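Local coordinates for GTPase activator-like protein (Chaetomium thermophilum, PDB 5HIU), which probably stimulates GTP hydrolysis by a small GTPase as the whole TSC2 protein, of which this chain is the all-helical N-terminal part, at residues Arg360-Leu365 / Phe386-Gln391; Lys428-Arg433 / Met452-Arg457; Ala344-Ser349 / Thr356-Leu361. One frame throughout, in Å; residues are numbered along the deposited sequence.

Contact 1: Arg360-Leu365 / Phe386-Gln391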
# COMPACT_ATOMS: atom_id res chain seq x y z
N ARG A 360 -26.50 -2.53 -1.85
CA ARG A 360 -26.04 -1.33 -1.13
C ARG A 360 -25.53 -0.29 -2.11
O ARG A 360 -25.77 0.90 -1.94
CB ARG A 360 -25.01 -1.67 -0.03
CG ARG A 360 -24.20 -0.47 0.48
CD ARG A 360 -23.93 -0.41 1.97
NE ARG A 360 -23.32 -1.65 2.48
CZ ARG A 360 -23.78 -2.35 3.52
NH1 ARG A 360 -24.83 -1.94 4.23
NH2 ARG A 360 -23.16 -3.47 3.87
N LEU A 361 -24.86 -0.75 -3.15
CA LEU A 361 -24.42 0.12 -4.24
C LEU A 361 -25.64 0.78 -4.88
O LEU A 361 -25.77 2.01 -4.88
CB LEU A 361 -23.65 -0.70 -5.29
CG LEU A 361 -22.86 0.08 -6.34
CD1 LEU A 361 -21.69 -0.75 -6.82
CD2 LEU A 361 -23.70 0.54 -7.52
N ILE A 362 -26.55 -0.05 -5.37
CA ILE A 362 -27.76 0.43 -6.02
C ILE A 362 -28.49 1.38 -5.08
O ILE A 362 -28.95 2.44 -5.50
CB ILE A 362 -28.67 -0.73 -6.49
CG1 ILE A 362 -27.96 -1.58 -7.56
CG2 ILE A 362 -29.97 -0.19 -7.08
CD1 ILE A 362 -28.70 -2.85 -7.93
N ASN A 363 -28.55 1.07 -3.80
CA ASN A 363 -29.19 1.98 -2.87
C ASN A 363 -28.49 3.32 -2.74
O ASN A 363 -29.13 4.31 -2.45
CB ASN A 363 -29.31 1.34 -1.50
CG ASN A 363 -30.59 0.59 -1.34
OD1 ASN A 363 -31.66 1.13 -1.59
ND2 ASN A 363 -30.50 -0.67 -0.93
N SER A 364 -27.18 3.34 -2.96
CA SER A 364 -26.46 4.60 -2.90
C SER A 364 -26.62 5.41 -4.18
O SER A 364 -26.36 6.62 -4.19
CB SER A 364 -24.98 4.36 -2.65
OG SER A 364 -24.43 3.67 -3.75
N LEU A 365 -27.01 4.74 -5.26
CA LEU A 365 -27.37 5.42 -6.51
C LEU A 365 -28.71 6.17 -6.44
O LEU A 365 -28.84 7.25 -6.98
CB LEU A 365 -27.42 4.44 -7.66
CG LEU A 365 -26.08 3.91 -8.12
CD1 LEU A 365 -26.34 2.97 -9.28
CD2 LEU A 365 -25.12 5.02 -8.54
N PHE A 386 -33.30 -2.19 -12.11
CA PHE A 386 -34.34 -2.79 -11.29
C PHE A 386 -34.36 -4.32 -11.41
O PHE A 386 -34.76 -5.01 -10.47
CB PHE A 386 -35.72 -2.21 -11.63
CG PHE A 386 -36.00 -0.88 -10.99
CD1 PHE A 386 -35.72 -0.66 -9.64
CD2 PHE A 386 -36.58 0.15 -11.73
CE1 PHE A 386 -35.99 0.57 -9.06
CE2 PHE A 386 -36.85 1.37 -11.15
CZ PHE A 386 -36.56 1.59 -9.81
N ASP A 387 -33.94 -4.84 -12.57
CA ASP A 387 -33.93 -6.28 -12.79
C ASP A 387 -32.82 -6.93 -11.98
O ASP A 387 -33.02 -7.99 -11.38
CB ASP A 387 -33.81 -6.63 -14.28
N VAL A 388 -31.65 -6.27 -11.94
CA VAL A 388 -30.56 -6.70 -11.05
C VAL A 388 -31.04 -6.65 -9.60
O VAL A 388 -30.91 -7.62 -8.85
CB VAL A 388 -29.30 -5.82 -11.15
CG1 VAL A 388 -28.27 -6.27 -10.13
CG2 VAL A 388 -28.69 -5.87 -12.55
N ALA A 389 -31.60 -5.51 -9.22
CA ALA A 389 -32.03 -5.32 -7.85
C ALA A 389 -32.87 -6.49 -7.39
O ALA A 389 -32.70 -6.96 -6.27
CB ALA A 389 -32.82 -4.03 -7.70
N ALA A 390 -33.77 -6.94 -8.26
CA ALA A 390 -34.71 -8.02 -7.93
C ALA A 390 -34.00 -9.34 -7.76
O ALA A 390 -34.28 -10.09 -6.82
CB ALA A 390 -35.78 -8.13 -9.01
N GLN A 391 -33.06 -9.62 -8.65
CA GLN A 391 -32.22 -10.80 -8.53
C GLN A 391 -31.56 -10.90 -7.14
O GLN A 391 -31.42 -12.00 -6.62
CB GLN A 391 -31.15 -10.81 -9.62
CG GLN A 391 -30.49 -12.16 -9.81
CD GLN A 391 -30.22 -12.49 -11.27
OE1 GLN A 391 -30.56 -11.72 -12.16
NE2 GLN A 391 -29.60 -13.64 -11.51
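Ile362 sends its terminal methyl CD1 onto the residue pair Val388-Ala389 of the facing helix, and this methyl carries the entire contact. On one side of its reach it meets Val388, with Ile362 CD1 4.1 Å from Val388 CG1, the two side chains meeting at a slant rather than lying alongside. It also comes over the backbone that leads into Ala389, the distance from Ile362 CD1 to Ala389 N being 4.1 Å. The methyl of Ala389 closes the group, with Ala389 CB 4.3 Å from Ile362 CD1. The reach of the isoleucine follows from its torsions: CG1 stands opposite the carbonyl carbon (chi1 -63°), and CD1 then continues in an extended chain (chi2 172°), so the long branch leads straight across the gap. The shorter branch stays back, Ile362 CG2 being 4.8 Å from Ala389 CB. Val388 presents its CG1 branch to the isoleucine, whereas Val388 CG2 remains 5.5 Å from Ile362 CD1. The small side chain of Ala389 is consistent with the close approach here, where the CA atoms of Ile362 and Ala389 are 7.4 Å apart.

All three touching residues are buried. Leu430 of helix 423-441 covers Ala389, and Ser347 of helix 336-348 packs on Val388, so two further helices adjoin the contact. Next in sequence to Ile362, Asn363 ND2 is hydrogen-bonded to Gln426 OE1, which ties helix 352-366 to helix 423-441. Between the segments 360-365 and 386-391 no hydrogen bond or charge pair is present. Saturated carbon meets mostly saturated carbon over 96 Å² of summed surface, which implies an association held by dispersion and by exclusion of water, with its geometry set by shape and not by directional bonds.

Contact 2: Lys428-Arg433 / Met452-Arg457; sequences KHLILR and MKFLIR
Phe454 points from helix 448-459 toward helix 423-441 and presents the CE2-CZ end of its ring to two neighbours in sequence, Leu430 and Ile431. The ring is brought across by a first torsion that sets CG opposite the backbone N (chi1 163°). Ile431 comes in obliquely to the ring, and its CD1 lies 3.3 Å from Phe454 CE2. Such a separation is short for two carbons, and with the second torsion of the isoleucine about 30° off the nearest staggered value (chi2 -31°) the exact position of this methyl deserves caution. Leu430 approaches the same end of the ring, also at a slant, with Leu430 CD2 3.8 Å from Phe454 CZ; its CB does not point at the partner helix, but the branch end turns that way.

Leu455 makes a different kind of meeting. Its side chain and that of Ile431 run past each other in opposite directions, leaving Ile431 CG2 3.8 Å from Leu455 CD2. Ile431 is thus used by both its branches, CD1 for the ring and CG2 for the leucine. The ring of Phe454 also stacks with Phe386 of helix 383-391, and Arg457 NH2 forms a salt bridge with Glu383 OE1, so helix 448-459 is attached to that helix as well.

No hydrogen bond spans the segments. Their axes pass at 10.8 Å with an angle of 143° between their directions, an oblique antiparallel pairing. Two consecutive helices joined by a short loop and sealed by aliphatic and aromatic residues form the helical hairpin from which alpha-solenoids of the HEAT-like type are built, here at the C-terminal end of the fragment.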
# COMPACT_ATOMS: atom_id res chain seq x y z
N LYS A 428 -35.89 -3.32 1.96
CA LYS A 428 -36.71 -2.37 2.70
C LYS A 428 -36.20 -0.94 2.50
O LYS A 428 -36.99 0.01 2.50
CB LYS A 428 -36.76 -2.71 4.19
N HIS A 429 -34.88 -0.78 2.34
CA HIS A 429 -34.29 0.54 2.06
C HIS A 429 -34.62 1.05 0.67
O HIS A 429 -34.96 2.22 0.50
CB HIS A 429 -32.77 0.51 2.27
CG HIS A 429 -32.36 0.76 3.68
ND1 HIS A 429 -32.82 0.00 4.73
CD2 HIS A 429 -31.53 1.69 4.22
CE1 HIS A 429 -32.30 0.46 5.86
NE2 HIS A 429 -31.52 1.48 5.58
N LEU A 430 -34.50 0.17 -0.33
CA LEU A 430 -34.75 0.51 -1.73
C LEU A 430 -36.25 0.71 -2.04
O LEU A 430 -36.67 1.73 -2.59
CB LEU A 430 -34.18 -0.59 -2.62
CG LEU A 430 -34.18 -0.35 -4.13
CD1 LEU A 430 -33.44 0.93 -4.49
CD2 LEU A 430 -33.56 -1.56 -4.82
N ILE A 431 -37.05 -0.27 -1.67
CA ILE A 431 -38.48 -0.12 -1.78
C ILE A 431 -38.85 1.26 -1.25
O ILE A 431 -39.48 2.04 -1.96
CB ILE A 431 -39.25 -1.25 -1.04
CG1 ILE A 431 -39.00 -2.62 -1.70
CG2 ILE A 431 -40.74 -0.93 -0.98
CD1 ILE A 431 -38.77 -2.58 -3.20
N LEU A 432 -38.43 1.58 -0.03
CA LEU A 432 -38.83 2.85 0.57
C LEU A 432 -38.42 4.02 -0.32
O LEU A 432 -39.21 4.93 -0.55
CB LEU A 432 -38.25 3.02 1.99
CG LEU A 432 -38.82 4.22 2.77
CD1 LEU A 432 -40.31 4.08 3.05
CD2 LEU A 432 -38.08 4.44 4.07
N ARG A 433 -37.19 3.98 -0.82
CA ARG A 433 -36.67 5.05 -1.66
C ARG A 433 -37.39 5.16 -3.01
O ARG A 433 -37.77 6.25 -3.42
CB ARG A 433 -35.17 4.86 -1.91
CG ARG A 433 -34.52 5.95 -2.74
CD ARG A 433 -34.72 7.34 -2.15
NE ARG A 433 -34.02 8.35 -2.94
CZ ARG A 433 -34.17 9.66 -2.81
NH1 ARG A 433 -35.01 10.17 -1.91
NH2 ARG A 433 -33.47 10.49 -3.58
N MET A 452 -42.62 1.51 -10.93
CA MET A 452 -43.82 0.81 -10.53
C MET A 452 -43.78 -0.69 -10.80
O MET A 452 -44.17 -1.48 -9.94
CB MET A 452 -45.02 1.44 -11.22
CG MET A 452 -45.55 2.65 -10.46
SD MET A 452 -46.86 2.15 -9.31
CE MET A 452 -46.53 3.21 -7.91
N LYS A 453 -43.30 -1.08 -11.97
CA LYS A 453 -43.17 -2.50 -12.30
C LYS A 453 -42.27 -3.20 -11.29
O LYS A 453 -42.58 -4.31 -10.83
CB LYS A 453 -42.65 -2.68 -13.72
CG LYS A 453 -43.67 -2.31 -14.78
CD LYS A 453 -43.07 -2.34 -16.17
CE LYS A 453 -44.02 -1.77 -17.20
NZ LYS A 453 -43.42 -1.76 -18.57
N PHE A 454 -41.16 -2.54 -10.94
CA PHE A 454 -40.23 -3.08 -9.95
C PHE A 454 -40.90 -3.35 -8.60
O PHE A 454 -40.72 -4.43 -8.03
CB PHE A 454 -39.01 -2.15 -9.78
CG PHE A 454 -38.24 -2.42 -8.51
CD1 PHE A 454 -37.37 -3.49 -8.42
CD2 PHE A 454 -38.43 -1.62 -7.39
CE1 PHE A 454 -36.68 -3.75 -7.25
CE2 PHE A 454 -37.74 -1.88 -6.22
CZ PHE A 454 -36.87 -2.94 -6.15
N LEU A 455 -41.65 -2.39 -8.07
CA LEU A 455 -42.33 -2.58 -6.78
C LEU A 455 -43.34 -3.74 -6.81
O LEU A 455 -43.53 -4.43 -5.80
CB LEU A 455 -43.05 -1.31 -6.34
CG LEU A 455 -42.18 -0.14 -5.86
CD1 LEU A 455 -42.64 1.16 -6.49
CD2 LEU A 455 -42.18 -0.02 -4.34
N ILE A 456 -43.97 -3.96 -7.95
CA ILE A 456 -44.89 -5.08 -8.09
C ILE A 456 -44.14 -6.41 -8.00
O ILE A 456 -44.63 -7.35 -7.37
CB ILE A 456 -45.71 -5.01 -9.41
CG1 ILE A 456 -46.70 -3.84 -9.36
CG2 ILE A 456 -46.45 -6.31 -9.66
CD1 ILE A 456 -47.25 -3.43 -10.71
N ARG A 457 -42.95 -6.48 -8.60
CA ARG A 457 -42.10 -7.68 -8.49
C ARG A 457 -41.75 -7.99 -7.03
O ARG A 457 -41.77 -9.14 -6.60
CB ARG A 457 -40.78 -7.52 -9.26
CG ARG A 457 -40.90 -7.34 -10.76
CD ARG A 457 -39.59 -6.81 -11.34
NE ARG A 457 -39.76 -6.19 -12.66
CZ ARG A 457 -38.85 -5.43 -13.28
NH1 ARG A 457 -37.67 -5.16 -12.72
NH2 ARG A 457 -39.13 -4.92 -14.48

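Contact 3: Ala344-Ser349 / Thr356-Leu361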
# COMPACT_ATOMS: atom_id res chain seq x y z
N ALA A 344 -24.84 -7.30 -13.38
CA ALA A 344 -25.73 -8.43 -13.67
C ALA A 344 -25.00 -9.75 -13.45
O ALA A 344 -25.42 -10.57 -12.62
CB ALA A 344 -26.27 -8.33 -15.10
N ASN A 345 -23.90 -9.92 -14.19
CA ASN A 345 -23.00 -11.05 -14.03
C ASN A 345 -22.95 -11.49 -12.58
O ASN A 345 -23.29 -12.62 -12.25
CB ASN A 345 -21.59 -10.69 -14.50
CG ASN A 345 -21.40 -10.84 -16.01
OD1 ASN A 345 -22.25 -11.39 -16.71
ND2 ASN A 345 -20.27 -10.36 -16.50
N VAL A 346 -22.58 -10.54 -11.72
CA VAL A 346 -22.28 -10.84 -10.34
C VAL A 346 -23.49 -11.32 -9.58
O VAL A 346 -23.40 -12.32 -8.87
CB VAL A 346 -21.73 -9.60 -9.59
CG1 VAL A 346 -21.42 -9.96 -8.13
CG2 VAL A 346 -20.48 -9.06 -10.28
N SER A 347 -24.62 -10.64 -9.73
CA SER A 347 -25.82 -10.93 -8.92
C SER A 347 -26.29 -12.39 -8.95
O SER A 347 -27.03 -12.82 -8.06
CB SER A 347 -26.99 -10.03 -9.32
OG SER A 347 -28.06 -10.18 -8.40
N LYS A 348 -25.90 -13.12 -9.99
CA LYS A 348 -26.20 -14.55 -10.09
C LYS A 348 -25.55 -15.33 -8.95
O LYS A 348 -26.25 -15.99 -8.18
CB LYS A 348 -25.72 -15.11 -11.43
CG LYS A 348 -26.49 -14.59 -12.64
CD LYS A 348 -26.03 -15.27 -13.91
CE LYS A 348 -26.89 -14.88 -15.10
NZ LYS A 348 -26.54 -15.65 -16.32
N SER A 349 -24.23 -15.24 -8.84
CA SER A 349 -23.46 -16.05 -7.89
C SER A 349 -23.82 -15.72 -6.43
O SER A 349 -24.88 -15.16 -6.15
CB SER A 349 -21.94 -15.86 -8.13
OG SER A 349 -21.40 -14.67 -7.52
N THR A 356 -26.23 -8.46 -0.66
CA THR A 356 -26.38 -7.26 0.18
C THR A 356 -25.58 -6.06 -0.38
O THR A 356 -26.07 -4.92 -0.33
CB THR A 356 -26.00 -7.52 1.65
OG1 THR A 356 -26.71 -8.66 2.14
CG2 THR A 356 -26.33 -6.32 2.55
N GLU A 357 -24.37 -6.31 -0.89
CA GLU A 357 -23.51 -5.24 -1.45
C GLU A 357 -24.03 -4.72 -2.78
O GLU A 357 -24.25 -3.51 -2.93
CB GLU A 357 -22.04 -5.70 -1.59
CG GLU A 357 -21.33 -5.88 -0.26
CD GLU A 357 -21.42 -4.63 0.62
OE1 GLU A 357 -20.65 -3.65 0.39
OE2 GLU A 357 -22.26 -4.64 1.56
N ILE A 358 -24.24 -5.62 -3.74
CA ILE A 358 -24.91 -5.25 -5.00
C ILE A 358 -26.03 -4.25 -4.71
O ILE A 358 -26.09 -3.19 -5.32
CB ILE A 358 -25.56 -6.46 -5.71
CG1 ILE A 358 -24.50 -7.49 -6.14
CG2 ILE A 358 -26.34 -5.98 -6.92
CD1 ILE A 358 -23.72 -7.13 -7.39
N LEU A 359 -26.89 -4.60 -3.76
CA LEU A 359 -27.98 -3.75 -3.35
C LEU A 359 -27.47 -2.45 -2.75
O LEU A 359 -27.97 -1.38 -3.09
CB LEU A 359 -28.88 -4.45 -2.31
CG LEU A 359 -29.84 -5.57 -2.76
CD1 LEU A 359 -30.78 -5.97 -1.62
CD2 LEU A 359 -30.65 -5.15 -3.98
N ARG A 360 -26.50 -2.53 -1.85
CA ARG A 360 -26.04 -1.33 -1.13
C ARG A 360 -25.53 -0.29 -2.11
O ARG A 360 -25.77 0.90 -1.94
CB ARG A 360 -25.01 -1.67 -0.03
CG ARG A 360 -24.20 -0.47 0.48
CD ARG A 360 -23.93 -0.41 1.97
NE ARG A 360 -23.32 -1.65 2.48
CZ ARG A 360 -23.78 -2.35 3.52
NH1 ARG A 360 -24.83 -1.94 4.23
NH2 ARG A 360 -23.16 -3.47 3.87
N LEU A 361 -24.86 -0.75 -3.15
CA LEU A 361 -24.42 0.12 -4.24
C LEU A 361 -25.64 0.78 -4.88
O LEU A 361 -25.77 2.01 -4.88
CB LEU A 361 -23.65 -0.70 -5.29
CG LEU A 361 -22.86 0.08 -6.34
CD1 LEU A 361 -21.69 -0.75 -6.82
CD2 LEU A 361 -23.70 0.54 -7.52
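Val346 and Ile358 supply the apolar part of the contact. The tip of Ile358 is laid against the valine, with Ile358 CD1 3.7 Å from Val346 CG1 and 3.9 Å from Val346 CB, so that one methyl rests on the branch point and one arm of its partner. Ile358 reaches this place through a bent chain: CG1 stands opposite the carbonyl carbon (chi1 -63°) and the second torsion turns CD1 round (chi2 -77°) instead of extending it. Ile358 CD1 also comes within 4.3 Å of Ser347 N, on the main chain next to the valine. The CB bonds of both Val346 and Ile358 point toward the opposite segment, and the CA atoms of Ser347 and Ile358 are 7.0 Å apart.

Helices 336-348 and 352-366 follow one another in the chain with a very short turn between them and run in roughly opposite senses, as in the helical hairpins of an alpha-solenoid. The contact lies close to the turn and within the interior of the fold, where Val312 of helix 302-322 packs on Val346 and Val388 of helix 383-391 on Ile358.

No hydrogen bond or salt bridge joins the two segments; those described here lie within one or the other. In segment 344-349, Ser349 OG makes a weak hydrogen bond to Val346 O at 3.4 Å. On helix 352-366, Glu357 and Arg360 form a salt bridge one turn apart, with Arg360 NH2 2.7 Å from Glu357 OE2; the N-H...O angle of 129° makes the hydrogen bond in it weak. This charged pair lies away from the apolar meeting, near helix 302-322, where Leu316 packs on Glu357 and Gln320 on Arg360.

Overall arrangement
Along the chain contact 3 comes first, then contact 1, then contact 2, all on the same side of the chain's centre. Contacts 1 and 3 share helix 352-366, including Arg360 and Leu361, and their centres are 7 Å apart; Val388 touches Ile358 between them. Contact 2 is centred 10 Å from contact 1 and meets it through Phe386 on Phe454 and Asn363 on Leu430. Contacts 2 and 3 are 16 Å apart between centres and do not touch. Helix 383-391 packs against helices of both consecutive pairs, 336-348/352-366 and 423-441/448-459, so contact 1 connects contacts 2 and 3 in the C-terminal portion of this elongated helical fragment.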